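Local atomic coordinates of COPII coat assembly protein SEC16 (Saccharomyces cerevisiae, PDB entry 3MZK), a protein that helps start assembly of the COPII coat on the endoplasmic reticulum, where transport vesicles form and cargo is selected, and also takes part in autophagy. Residues Ile282-Lys290 and Pro312-Ile320; Gly375-Val386 and Leu399-Leu410. One frame throughout, in Å; residues are numbered along the deposited sequence.

Contact 1: Ile282-Lys290 and Pro312-Ile320; sequences IEFGIFLTK and PVMADSDVI
Ile286 packs against Val313, Met314, Ser317 and Val319, spreading its branches along the loop. Its CD1 meets Val313 CG2 at 3.8 Å and also touches Met314 CB and the Ser317 side chain, while its CG2 turns to Val319, reaching Val319 CG2 at 4.0 Å. With CG1 anti to the carbonyl carbon (chi1 -78°), that branch carries CD1 toward Val313 and Met314 and CG2 is left to meet Val319, Ser317 OG being touched by both. One turn earlier, Ile282 and Val313 lie alongside each other, pointing opposite ways, Ile282 CG2 to Val313 CG2 at 3.6 Å. Met314, bent at both chi2 and chi3, curls its CE in beside the same Ile282 methyl and close to OE2 of Glu283, a side chain it crosses at about a right angle. Glu283 and Asp316 bring like charges near each other, Glu283 OE2 to Asp316 OD1 4.2 Å, at an edge where Asp316 is exposed. At the C-terminal end of the helix Val319 CG2 touches both Thr289 CG2 and Lys290 CE. Lys290 then reaches on to a salt bridge, its NZ 3.3 Å from Asp318 OD2 and on the syn lone pair of that oxygen. The loop is shaped by a type I turn from Met314 to Ser317 and by an ST turn in which Ser317 OG accepts from Val319 N (3.1 Å, nearly straight at 170°). Thr289 OG1 is spent on its own helix, donating to Gly285 O at 3.0 Å. The contact lays the long loop between helices 294-303 and 330-344 along one flank of helix 275-290, while Phe284, Phe287 and Leu288 of that helix pack into helices 231-240, 242-250 and 294-303.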
loop_
_atom_site.group_PDB
_atom_site.type_symbol
_atom_site.label_atom_id
_atom_site.label_comp_id
_atom_site.label_asym_id
_atom_site.label_seq_id
_atom_site.Cartn_x
_atom_site.Cartn_y
_atom_site.Cartn_z
ATOM N N ILE B 282 -3.878 3.637 20.848
ATOM C CA ILE B 282 -4.622 2.543 21.443
ATOM C C ILE B 282 -3.755 1.727 22.405
ATOM O O ILE B 282 -4.137 1.503 23.550
ATOM C CB ILE B 282 -5.233 1.657 20.366
ATOM C CG1 ILE B 282 -6.145 2.504 19.476
ATOM C CG2 ILE B 282 -5.996 0.510 20.996
ATOM C CD1 ILE B 282 -6.722 1.753 18.302
ATOM N N GLU B 283 -2.583 1.298 21.949
ATOM C CA GLU B 283 -1.657 0.567 22.813
ATOM C C GLU B 283 -1.369 1.307 24.116
ATOM O O GLU B 283 -1.326 0.706 25.189
ATOM C CB GLU B 283 -0.349 0.294 22.077
ATOM C CG GLU B 283 -0.452 -0.828 21.072
ATOM C CD GLU B 283 -0.794 -2.141 21.731
ATOM O OE1 GLU B 283 -0.130 -2.486 22.732
ATOM O OE2 GLU B 283 -1.731 -2.821 21.263
ATOM N N PHE B 284 -1.170 2.615 24.011
ATOM C CA PHE B 284 -0.838 3.441 25.162
ATOM C C PHE B 284 -2.086 3.728 26.000
ATOM O O PHE B 284 -2.009 3.870 27.223
ATOM C CB PHE B 284 -0.190 4.751 24.701
ATOM C CG PHE B 284 0.483 5.516 25.802
ATOM C CD1 PHE B 284 0.661 6.883 25.701
ATOM C CD2 PHE B 284 0.951 4.869 26.929
ATOM C CE1 PHE B 284 1.284 7.594 26.711
ATOM C CE2 PHE B 284 1.570 5.572 27.940
ATOM C CZ PHE B 284 1.739 6.936 27.829
ATOM N N GLY B 285 -3.235 3.817 25.334
ATOM C CA GLY B 285 -4.506 3.985 26.018
ATOM C C GLY B 285 -4.906 2.754 26.816
ATOM O O GLY B 285 -5.731 2.835 27.722
ATOM N N ILE B 286 -4.323 1.610 26.466
ATOM C CA ILE B 286 -4.541 0.370 27.196
ATOM C C ILE B 286 -3.676 0.363 28.443
ATOM O O ILE B 286 -4.159 0.142 29.549
ATOM C CB ILE B 286 -4.191 -0.855 26.336
ATOM C CG1 ILE B 286 -5.318 -1.147 25.347
ATOM C CG2 ILE B 286 -3.931 -2.067 27.212
ATOM C CD1 ILE B 286 -4.929 -2.109 24.261
ATOM N N PHE B 287 -2.388 0.615 28.255
ATOM C CA PHE B 287 -1.455 0.703 29.367
ATOM C C PHE B 287 -2.004 1.586 30.481
ATOM O O PHE B 287 -1.981 1.209 31.651
ATOM C CB PHE B 287 -0.112 1.245 28.880
ATOM C CG PHE B 287 0.777 1.743 29.978
ATOM C CD1 PHE B 287 1.543 0.861 30.718
ATOM C CD2 PHE B 287 0.855 3.095 30.263
ATOM C CE1 PHE B 287 2.365 1.319 31.727
ATOM C CE2 PHE B 287 1.675 3.559 31.271
ATOM C CZ PHE B 287 2.431 2.670 32.003
ATOM N N LEU B 288 -2.500 2.761 30.108
ATOM C CA LEU B 288 -3.000 3.730 31.078
ATOM C C LEU B 288 -4.187 3.186 31.859
ATOM O O LEU B 288 -4.321 3.439 33.057
ATOM C CB LEU B 288 -3.384 5.041 30.385
ATOM C CG LEU B 288 -2.192 5.827 29.840
ATOM C CD1 LEU B 288 -2.649 7.014 28.995
ATOM C CD2 LEU B 288 -1.294 6.271 30.985
ATOM N N THR B 289 -5.049 2.445 31.171
ATOM C CA THR B 289 -6.189 1.804 31.808
ATOM C C THR B 289 -5.725 0.883 32.929
ATOM O O THR B 289 -6.168 1.007 34.070
ATOM C CB THR B 289 -7.011 1.003 30.796
ATOM O OG1 THR B 289 -7.579 1.899 29.831
ATOM C CG2 THR B 289 -8.123 0.265 31.495
ATOM N N LYS B 290 -4.822 -0.031 32.603
ATOM C CA LYS B 290 -4.244 -0.915 33.603
ATOM C C LYS B 290 -3.699 -0.131 34.792
ATOM O O LYS B 290 -3.969 -0.464 35.939
ATOM C CB LYS B 290 -3.132 -1.771 32.991
ATOM C CG LYS B 290 -3.595 -2.670 31.862
ATOM C CD LYS B 290 -4.712 -3.579 32.321
ATOM C CE LYS B 290 -5.180 -4.496 31.210
ATOM N NZ LYS B 290 -6.180 -5.479 31.717
ATOM N N PRO B 312 -13.553 -5.159 22.633
ATOM C CA PRO B 312 -12.198 -4.724 22.984
ATOM C C PRO B 312 -11.620 -3.773 21.942
ATOM O O PRO B 312 -11.952 -3.875 20.759
ATOM C CB PRO B 312 -11.409 -6.036 23.000
ATOM C CG PRO B 312 -12.422 -7.062 23.375
ATOM C CD PRO B 312 -13.699 -6.624 22.707
ATOM N N VAL B 313 -10.768 -2.855 22.385
ATOM C CA VAL B 313 -10.136 -1.902 21.480
ATOM C C VAL B 313 -9.038 -2.572 20.657
ATOM O O VAL B 313 -8.804 -2.212 19.509
ATOM C CB VAL B 313 -9.558 -0.689 22.244
ATOM C CG1 VAL B 313 -10.655 0.007 23.038
ATOM C CG2 VAL B 313 -8.418 -1.120 23.159
ATOM N N MET B 314 -8.372 -3.555 21.254
ATOM C CA MET B 314 -7.332 -4.314 20.570
ATOM C C MET B 314 -7.622 -5.812 20.663
ATOM O O MET B 314 -8.248 -6.270 21.617
ATOM C CB MET B 314 -5.959 -3.999 21.172
ATOM C CG MET B 314 -4.810 -4.311 20.241
ATOM S SD MET B 314 -4.999 -3.404 18.703
ATOM C CE MET B 314 -4.386 -1.797 19.195
ATOM N N ALA B 315 -7.163 -6.574 19.678
ATOM C CA ALA B 315 -7.433 -8.007 19.647
ATOM C C ALA B 315 -6.807 -8.742 20.831
ATOM O O ALA B 315 -7.447 -9.591 21.458
ATOM C CB ALA B 315 -6.958 -8.613 18.333
ATOM N N ASP B 316 -5.556 -8.409 21.135
ATOM C CA ASP B 316 -4.801 -9.106 22.174
ATOM C C ASP B 316 -5.058 -8.538 23.566
ATOM O O ASP B 316 -4.285 -8.777 24.496
ATOM C CB ASP B 316 -3.301 -9.071 21.862
ATOM C CG ASP B 316 -2.708 -7.676 21.973
ATOM O OD1 ASP B 316 -3.416 -6.694 21.670
ATOM O OD2 ASP B 316 -1.530 -7.561 22.369
ATOM N N SER B 317 -6.147 -7.791 23.711
ATOM C CA SER B 317 -6.458 -7.157 24.985
ATOM C C SER B 317 -7.929 -7.292 25.352
ATOM O O SER B 317 -8.782 -7.508 24.492
ATOM C CB SER B 317 -6.063 -5.680 24.959
ATOM O OG SER B 317 -6.424 -5.044 26.170
ATOM N N ASP B 318 -8.221 -7.160 26.640
ATOM C CA ASP B 318 -9.594 -7.229 27.114
ATOM C C ASP B 318 -10.160 -5.841 27.393
ATOM O O ASP B 318 -11.340 -5.701 27.711
ATOM C CB ASP B 318 -9.681 -8.090 28.374
ATOM C CG ASP B 318 -8.737 -7.627 29.463
ATOM O OD1 ASP B 318 -8.540 -8.377 30.441
ATOM O OD2 ASP B 318 -8.185 -6.515 29.340
ATOM N N VAL B 319 -9.317 -4.820 27.267
ATOM C CA VAL B 319 -9.721 -3.448 27.554
ATOM C C VAL B 319 -10.888 -2.993 26.680
ATOM O O VAL B 319 -10.925 -3.271 25.483
ATOM C CB VAL B 319 -8.531 -2.478 27.415
ATOM C CG1 VAL B 319 -9.017 -1.047 27.222
ATOM C CG2 VAL B 319 -7.618 -2.589 28.631
ATOM N N ILE B 320 -11.842 -2.300 27.293
ATOM C CA ILE B 320 -13.042 -1.843 26.598
ATOM C C ILE B 320 -13.194 -0.317 26.673
ATOM O O ILE B 320 -12.970 0.280 27.722
ATOM C CB ILE B 320 -14.300 -2.530 27.187
ATOM C CG1 ILE B 320 -14.237 -4.039 26.943
ATOM C CG2 ILE B 320 -15.582 -1.948 26.601
ATOM C CD1 ILE B 320 -15.414 -4.800 27.516
#

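Contact 2: Gly375-Val386 and Leu399-Leu410; sequences GTKYTDYLSSSV and LTRELSEVASRL
Leu403 points toward helix 372-387 as a knob in the hole formed by Thr379, Leu382, Ser383 and Val386. Its CG stands anti to the backbone N (chi1 -179°), and both methyls rest against Leu382 CB: Leu403 CD1 lies 4.0 Å from Thr379 CA, and Leu403 CD2 lies 3.8 Å from Ser383 OG and also near Val386 CG2. Ser383 OG donates to Thr379 O (2.9 Å), which also receives Ser383 N from the opposite face of its plane. Toward the N-terminal side of segment 375-386, Thr379 and Leu410 pass head to tail, with Thr379 CG2 against Leu410 CD1. Thr379 OG1 meanwhile donates to Thr376 O at 3.2 Å. Gly375 brings bare backbone to Leu410, its O 4.0 Å from Leu410 CD1. At the far end Val386 crosses Thr400 at a slant, Val386 CG1 to Thr400 OG1 3.7 Å, while that hydroxyl is hydrogen-bonded to Thr396 O. The helices run antiparallel, 151° between their directions and their axes closest at 10.0 Å in these segments, as a helical hairpin of the domain that belongs to the TPR clan. Leu382, Leu399, Val406 and Leu410 also touch helix 356-368, which covers one side of the pair, and the chain of another protein packs on Arg401, Glu402 and Arg409 of helix 394-409.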
loop_
_atom_site.group_PDB
_atom_site.type_symbol
_atom_site.label_atom_id
_atom_site.label_comp_id
_atom_site.label_asym_id
_atom_site.label_seq_id
_atom_site.Cartn_x
_atom_site.Cartn_y
_atom_site.Cartn_z
ATOM N N GLY B 375 -37.081 15.932 29.578
ATOM C CA GLY B 375 -37.219 14.506 29.796
ATOM C C GLY B 375 -37.925 13.797 28.660
ATOM O O GLY B 375 -37.426 12.797 28.148
ATOM N N THR B 376 -39.087 14.310 28.263
ATOM C CA THR B 376 -39.848 13.714 27.168
ATOM C C THR B 376 -39.144 13.912 25.829
ATOM O O THR B 376 -39.248 13.066 24.942
ATOM C CB THR B 376 -41.281 14.270 27.085
ATOM O OG1 THR B 376 -41.233 15.696 26.955
ATOM C CG2 THR B 376 -42.059 13.911 28.331
ATOM N N LYS B 377 -38.429 15.024 25.683
ATOM C CA LYS B 377 -37.629 15.245 24.479
ATOM C C LYS B 377 -36.704 14.062 24.250
ATOM O O LYS B 377 -36.458 13.673 23.114
ATOM C CB LYS B 377 -36.812 16.536 24.577
ATOM C CG LYS B 377 -37.577 17.798 24.206
ATOM C CD LYS B 377 -36.646 19.000 24.127
ATOM C CE LYS B 377 -37.376 20.233 23.624
ATOM N NZ LYS B 377 -36.442 21.375 23.422
ATOM N N TYR B 378 -36.206 13.489 25.342
ATOM C CA TYR B 378 -35.315 12.334 25.273
ATOM C C TYR B 378 -36.056 11.021 25.051
ATOM O O TYR B 378 -35.722 10.262 24.144
ATOM C CB TYR B 378 -34.446 12.242 26.526
ATOM C CG TYR B 378 -33.113 12.930 26.376
ATOM C CD1 TYR B 378 -31.994 12.231 25.936
ATOM C CD2 TYR B 378 -32.974 14.283 26.652
ATOM C CE1 TYR B 378 -30.771 12.862 25.786
ATOM C CE2 TYR B 378 -31.757 14.921 26.506
ATOM C CZ TYR B 378 -30.660 14.210 26.074
ATOM O OH TYR B 378 -29.447 14.849 25.931
ATOM N N THR B 379 -37.058 10.750 25.876
ATOM C CA THR B 379 -37.826 9.518 25.734
ATOM C C THR B 379 -38.403 9.389 24.322
ATOM O O THR B 379 -38.373 8.313 23.725
ATOM C CB THR B 379 -38.954 9.404 26.788
ATOM O OG1 THR B 379 -39.983 10.362 26.513
ATOM C CG2 THR B 379 -38.400 9.627 28.187
ATOM N N ASP B 380 -38.912 10.491 23.785
ATOM C CA ASP B 380 -39.451 10.489 22.429
ATOM C C ASP B 380 -38.377 10.162 21.394
ATOM O O ASP B 380 -38.537 9.239 20.589
ATOM C CB ASP B 380 -40.115 11.828 22.113
ATOM C CG ASP B 380 -41.509 11.937 22.703
ATOM O OD1 ASP B 380 -41.910 11.041 23.477
ATOM O OD2 ASP B 380 -42.206 12.926 22.397
ATOM N N TYR B 381 -37.284 10.917 21.418
ATOM C CA TYR B 381 -36.185 10.663 20.503
ATOM C C TYR B 381 -35.679 9.235 20.647
ATOM O O TYR B 381 -35.413 8.557 19.653
ATOM C CB TYR B 381 -35.039 11.647 20.739
ATOM C CG TYR B 381 -33.760 11.257 20.033
ATOM C CD1 TYR B 381 -33.611 11.443 18.662
ATOM C CD2 TYR B 381 -32.701 10.699 20.736
ATOM C CE1 TYR B 381 -32.442 11.082 18.016
ATOM C CE2 TYR B 381 -31.529 10.335 20.101
ATOM C CZ TYR B 381 -31.405 10.529 18.741
ATOM O OH TYR B 381 -30.236 10.170 18.106
ATOM N N LEU B 382 -35.549 8.784 21.891
ATOM C CA LEU B 382 -35.009 7.459 22.162
ATOM C C LEU B 382 -35.939 6.367 21.660
ATOM O O LEU B 382 -35.487 5.288 21.285
ATOM C CB LEU B 382 -34.729 7.286 23.653
ATOM C CG LEU B 382 -33.537 8.084 24.186
ATOM C CD1 LEU B 382 -33.471 8.027 25.705
ATOM C CD2 LEU B 382 -32.244 7.578 23.564
ATOM N N SER B 383 -37.237 6.652 21.648
ATOM C CA SER B 383 -38.213 5.702 21.131
ATOM C C SER B 383 -37.904 5.354 19.682
ATOM O O SER B 383 -37.714 4.189 19.340
ATOM C CB SER B 383 -39.637 6.249 21.261
ATOM O OG SER B 383 -40.081 6.197 22.606
ATOM N N SER B 384 -37.846 6.370 18.832
ATOM C CA SER B 384 -37.527 6.155 17.425
ATOM C C SER B 384 -36.156 5.505 17.295
ATOM O O SER B 384 -35.934 4.653 16.434
ATOM C CB SER B 384 -37.551 7.477 16.662
ATOM O OG SER B 384 -36.604 8.384 17.198
ATOM N N SER B 385 -35.244 5.915 18.166
ATOM C CA SER B 385 -33.898 5.370 18.183
ATOM C C SER B 385 -33.912 3.856 18.428
ATOM O O SER B 385 -33.197 3.107 17.762
ATOM C CB SER B 385 -33.067 6.084 19.251
ATOM O OG SER B 385 -31.682 5.869 19.067
ATOM N N VAL B 386 -34.736 3.413 19.376
ATOM C CA VAL B 386 -34.819 1.998 19.738
ATOM C C VAL B 386 -35.645 1.186 18.742
ATOM O O VAL B 386 -35.299 0.047 18.423
ATOM C CB VAL B 386 -35.419 1.805 21.153
ATOM C CG1 VAL B 386 -35.554 0.325 21.479
ATOM C CG2 VAL B 386 -34.569 2.505 22.198
ATOM N N LEU B 399 -34.144 -2.395 26.745
ATOM C CA LEU B 399 -34.203 -0.946 26.545
ATOM C C LEU B 399 -35.641 -0.466 26.385
ATOM O O LEU B 399 -36.007 0.603 26.868
ATOM C CB LEU B 399 -33.386 -0.520 25.322
ATOM C CG LEU B 399 -31.866 -0.591 25.437
ATOM C CD1 LEU B 399 -31.225 -0.456 24.062
ATOM C CD2 LEU B 399 -31.356 0.472 26.387
ATOM N N THR B 400 -36.455 -1.260 25.703
ATOM C CA THR B 400 -37.842 -0.890 25.486
ATOM C C THR B 400 -38.583 -0.814 26.813
ATOM O O THR B 400 -39.297 0.152 27.091
ATOM C CB THR B 400 -38.552 -1.886 24.566
ATOM O OG1 THR B 400 -37.874 -1.927 23.308
ATOM C CG2 THR B 400 -39.992 -1.460 24.342
ATOM N N ARG B 401 -38.410 -1.840 27.633
ATOM C CA ARG B 401 -39.054 -1.875 28.936
ATOM C C ARG B 401 -38.588 -0.697 29.784
ATOM O O ARG B 401 -39.399 0.069 30.302
ATOM C CB ARG B 401 -38.743 -3.194 29.639
ATOM C CG ARG B 401 -39.222 -3.272 31.079
ATOM C CD ARG B 401 -38.708 -4.538 31.738
ATOM N NE ARG B 401 -37.320 -4.800 31.371
ATOM C CZ ARG B 401 -36.278 -4.191 31.922
ATOM N NH1 ARG B 401 -36.468 -3.282 32.873
ATOM N NH2 ARG B 401 -35.047 -4.486 31.526
ATOM N N GLU B 402 -37.272 -0.558 29.906
ATOM C CA GLU B 402 -36.677 0.473 30.743
ATOM C C GLU B 402 -37.070 1.858 30.263
ATOM O O GLU B 402 -37.218 2.788 31.055
ATOM C CB GLU B 402 -35.160 0.323 30.757
ATOM C CG GLU B 402 -34.695 -0.991 31.354
ATOM C CD GLU B 402 -33.202 -1.200 31.219
ATOM O OE1 GLU B 402 -32.573 -0.535 30.361
ATOM O OE2 GLU B 402 -32.659 -2.034 31.974
ATOM N N LEU B 403 -37.247 1.988 28.958
ATOM C CA LEU B 403 -37.629 3.259 28.377
ATOM C C LEU B 403 -39.078 3.560 28.724
ATOM O O LEU B 403 -39.425 4.702 29.012
ATOM C CB LEU B 403 -37.434 3.228 26.863
ATOM C CG LEU B 403 -37.782 4.509 26.110
ATOM C CD1 LEU B 403 -37.005 5.685 26.677
ATOM C CD2 LEU B 403 -37.511 4.328 24.623
ATOM N N SER B 404 -39.921 2.533 28.700
ATOM C CA SER B 404 -41.319 2.688 29.095
ATOM C C SER B 404 -41.450 3.161 30.540
ATOM O O SER B 404 -42.239 4.061 30.836
ATOM C CB SER B 404 -42.090 1.381 28.911
ATOM O OG SER B 404 -42.334 1.132 27.541
ATOM N N GLU B 405 -40.675 2.550 31.432
ATOM C CA GLU B 405 -40.730 2.883 32.846
ATOM C C GLU B 405 -40.431 4.361 33.065
ATOM O O GLU B 405 -41.173 5.054 33.758
ATOM C CB GLU B 405 -39.749 2.022 33.645
ATOM C CG GLU B 405 -39.889 2.164 35.155
ATOM C CD GLU B 405 -41.243 1.696 35.656
ATOM O OE1 GLU B 405 -41.974 1.046 34.878
ATOM O OE2 GLU B 405 -41.582 1.979 36.828
ATOM N N VAL B 406 -39.341 4.837 32.469
ATOM C CA VAL B 406 -38.961 6.237 32.592
ATOM C C VAL B 406 -40.018 7.129 31.957
ATOM O O VAL B 406 -40.405 8.152 32.519
ATOM C CB VAL B 406 -37.608 6.512 31.936
ATOM C CG1 VAL B 406 -37.257 7.981 32.059
ATOM C CG2 VAL B 406 -36.534 5.642 32.566
ATOM N N ALA B 407 -40.488 6.732 30.780
ATOM C CA ALA B 407 -41.508 7.500 30.083
ATOM C C ALA B 407 -42.756 7.629 30.950
ATOM O O ALA B 407 -43.307 8.715 31.086
ATOM C CB ALA B 407 -41.840 6.861 28.748
ATOM N N SER B 408 -43.192 6.519 31.538
ATOM C CA SER B 408 -44.345 6.533 32.434
ATOM C C SER B 408 -44.150 7.540 33.563
ATOM O O SER B 408 -45.033 8.347 33.849
ATOM C CB SER B 408 -44.593 5.141 33.024
ATOM O OG SER B 408 -44.938 4.208 32.017
ATOM N N ARG B 409 -42.985 7.483 34.201
ATOM C CA ARG B 409 -42.675 8.348 35.332
ATOM C C ARG B 409 -42.758 9.833 34.986
ATOM O O ARG B 409 -42.971 10.671 35.861
ATOM C CB ARG B 409 -41.294 8.007 35.899
ATOM C CG ARG B 409 -41.300 6.842 36.877
ATOM C CD ARG B 409 -39.925 6.220 37.028
ATOM N NE ARG B 409 -38.900 7.222 37.281
ATOM C CZ ARG B 409 -37.598 7.002 37.144
ATOM N NH1 ARG B 409 -37.163 5.810 36.756
ATOM N NH2 ARG B 409 -36.731 7.973 37.393
ATOM N N LEU B 410 -42.595 10.152 33.708
ATOM C CA LEU B 410 -42.584 11.538 33.260
ATOM C C LEU B 410 -43.974 12.020 32.853
ATOM O O LEU B 410 -44.122 12.748 31.879
ATOM C CB LEU B 410 -41.610 11.701 32.092
ATOM C CG LEU B 410 -40.122 11.493 32.395
ATOM C CD1 LEU B 410 -39.374 11.017 31.164
ATOM C CD2 LEU B 410 -39.490 12.762 32.949
#

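Both contacts lie in the Sec23-binding domain, but they share no helix and do not touch: their centres are 33 Å apart and their nearest atoms about 16 Å. Contact 1 sits nearer the middle of the chain and is a surface contact, a loop laid on a helix, with apolar side chains in its middle and charged ones toward its margins. Contact 2, close to the C-terminal end of the modelled chain, is mostly buried and joins two successive helices through apolar packing without a hydrogen bond between the segments; the Thr379 and Ser383 hydroxyls bond to backbone of their own helix. Another protein reaches contact 2, whereas none in the assembly touches the segments of contact 1.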